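PDB 2WJI: Fe(2+) transporter FeoB from Methanocaldococcus jannaschii, which probably transports ferrous iron across the cell membrane in a GTP-driven uptake system, its N-terminal G domain binding GTP and GDP. Local coordinates for residues I6-N11 with L84-V89. Sequence-based numbering, arbitrary orientation.
Sequences IALIGN and LVVNIV
L84 starts the pairing of two parallel strands: its carbonyl O accepts the amide of A7 (N to O 3.1 Å, 167° at the hydrogen), while its CB meets CD1 of I6 at 3.6 Å. The two side chains run side by side; I6 holds CG1 beside its own N (chi1 -45°), and the chain then bends so that CD1 reaches across to L84. V85 turns to the other face, where its CG1 packs against CG2 of I9 at 3.5 Å; beta-branched residues such as V85 and I9 suit an extended backbone, and the small A7 lies on the same face. At V86 the amide gives a nearly straight bond to A7 O (2.8 Å), and its carbonyl O accepts I9 N, which approaches tilted 28° from the carbonyl plane. The two methyls of V86 diverge: CG2 points back to CG2 of I6 at 3.6 Å, while CG1 lies on the side of L8, whose CD2 rests against CB. Cutting I6 back to an alanine would probably cost L84 CB and V86 CG2 these contacts and open a gap beneath helix 152-162. N87 returns to the face of I9, and the amide of I88 completes the backbone pairing on I9 O at 2.8 Å; the long apolar side chain of I88 carries CD1 to L8 CB (4.0 Å). Beyond it the chains part, and one water joins I88 O to N11 N. G10 suits this turn-off because a CB would run into I88 O; with N11 it opens the P-loop, which binds GTP. These central strands of the Ras-like sheet are flanked by strand 50-56 beside 6-9 and strand 111-116 beside 84-89, with helix 152-162 over I6, L84 and V86 and helix 94-106 over I9 and N87.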
loop_
_atom_site.group_PDB
_atom_site.type_symbol
_atom_site.label_atom_id
_atom_site.label_comp_id
_atom_site.label_asym_id
_atom_site.label_seq_id
_atom_site.Cartn_x
_atom_site.Cartn_y
_atom_site.Cartn_z
ATOM N N ILE A 6 2.735 -6.794 -7.510
ATOM C CA ILE A 6 2.123 -5.849 -6.581
ATOM C C ILE A 6 3.103 -4.732 -6.238
ATOM O O ILE A 6 4.278 -5.001 -5.978
ATOM C CB ILE A 6 1.710 -6.591 -5.269
ATOM C CG1 ILE A 6 1.005 -7.908 -5.601
ATOM C CG2 ILE A 6 0.849 -5.716 -4.386
ATOM C CD1 ILE A 6 -0.438 -7.740 -6.017
ATOM N N ALA A 7 2.633 -3.482 -6.245
ATOM C CA ALA A 7 3.453 -2.345 -5.834
ATOM C C ALA A 7 2.857 -1.669 -4.610
ATOM O O ALA A 7 1.645 -1.475 -4.545
ATOM C CB ALA A 7 3.575 -1.328 -6.973
ATOM N N LEU A 8 3.716 -1.319 -3.651
ATOM C CA LEU A 8 3.329 -0.518 -2.495
ATOM C C LEU A 8 3.661 0.943 -2.795
ATOM O O LEU A 8 4.767 1.258 -3.251
ATOM C CB LEU A 8 4.095 -0.965 -1.249
ATOM C CG LEU A 8 4.106 -2.474 -0.965
ATOM C CD1 LEU A 8 4.900 -2.796 0.301
ATOM C CD2 LEU A 8 2.686 -3.021 -0.871
ATOM N N ILE A 9 2.714 1.834 -2.549
ATOM C CA ILE A 9 2.970 3.249 -2.796
ATOM C C ILE A 9 2.232 4.063 -1.763
ATOM O O ILE A 9 1.170 3.651 -1.287
ATOM C CB ILE A 9 2.552 3.677 -4.222
ATOM C CG1 ILE A 9 3.198 5.025 -4.594
ATOM C CG2 ILE A 9 1.035 3.745 -4.347
ATOM C CD1 ILE A 9 2.947 5.445 -6.028
ATOM N N GLY A 10 2.819 5.194 -1.376
ATOM C CA GLY A 10 2.237 6.055 -0.363
ATOM C C GLY A 10 3.168 7.183 0.082
ATOM O O GLY A 10 4.357 7.186 -0.232
ATOM N N ASN A 11 2.619 8.133 0.823
ATOM C CA ASN A 11 3.391 9.248 1.392
ATOM C C ASN A 11 4.601 8.798 2.212
ATOM O O ASN A 11 4.607 7.706 2.783
ATOM C CB ASN A 11 2.491 10.094 2.298
ATOM C CG ASN A 11 1.422 10.844 1.534
ATOM O OD1 ASN A 11 1.375 10.811 0.300
ATOM N ND2 ASN A 11 0.543 11.520 2.265
ATOM N N LEU A 84 -1.717 -4.999 -9.132
ATOM C CA LEU A 84 -2.402 -4.282 -8.061
ATOM C C LEU A 84 -1.486 -3.212 -7.496
ATOM O O LEU A 84 -0.297 -3.455 -7.279
ATOM C CB LEU A 84 -2.833 -5.252 -6.939
ATOM C CG LEU A 84 -3.506 -4.645 -5.697
ATOM C CD1 LEU A 84 -4.783 -3.913 -6.076
ATOM C CD2 LEU A 84 -3.801 -5.700 -4.613
ATOM N N VAL A 85 -2.034 -2.023 -7.273
ATOM C CA VAL A 85 -1.310 -0.992 -6.546
ATOM C C VAL A 85 -1.910 -0.924 -5.150
ATOM O O VAL A 85 -3.107 -0.665 -4.994
ATOM C CB VAL A 85 -1.394 0.380 -7.249
ATOM C CG1 VAL A 85 -0.812 1.484 -6.361
ATOM C CG2 VAL A 85 -0.666 0.339 -8.593
ATOM N N VAL A 86 -1.087 -1.199 -4.141
ATOM C CA VAL A 86 -1.535 -1.124 -2.763
ATOM C C VAL A 86 -1.166 0.259 -2.224
ATOM O O VAL A 86 -0.001 0.539 -1.926
ATOM C CB VAL A 86 -0.920 -2.240 -1.879
ATOM C CG1 VAL A 86 -1.366 -2.088 -0.446
ATOM C CG2 VAL A 86 -1.315 -3.622 -2.388
ATOM N N ASN A 87 -2.161 1.132 -2.128
ATOM C CA ASN A 87 -1.926 2.498 -1.685
ATOM C C ASN A 87 -2.000 2.534 -0.162
ATOM O O ASN A 87 -3.080 2.382 0.435
ATOM C CB ASN A 87 -2.935 3.450 -2.338
ATOM C CG ASN A 87 -2.746 4.905 -1.926
ATOM O OD1 ASN A 87 -1.659 5.338 -1.516
ATOM N ND2 ASN A 87 -3.822 5.676 -2.045
ATOM N N ILE A 88 -0.838 2.696 0.462
ATOM C CA ILE A 88 -0.762 2.717 1.921
ATOM C C ILE A 88 -0.975 4.137 2.403
ATOM O O ILE A 88 -0.295 5.064 1.953
ATOM C CB ILE A 88 0.584 2.178 2.426
ATOM C CG1 ILE A 88 0.732 0.710 2.005
ATOM C CG2 ILE A 88 0.681 2.336 3.948
ATOM C CD1 ILE A 88 2.156 0.205 1.988
ATOM N N VAL A 89 -1.937 4.303 3.301
ATOM C CA VAL A 89 -2.302 5.615 3.808
ATOM C C VAL A 89 -2.279 5.643 5.339
ATOM O O VAL A 89 -2.556 4.636 5.996
ATOM C CB VAL A 89 -3.695 6.039 3.287
ATOM C CG1 VAL A 89 -3.763 5.881 1.769
ATOM C CG2 VAL A 89 -4.779 5.229 3.946
HETATM O O HOH W 1 0.022 7.792 1.570
#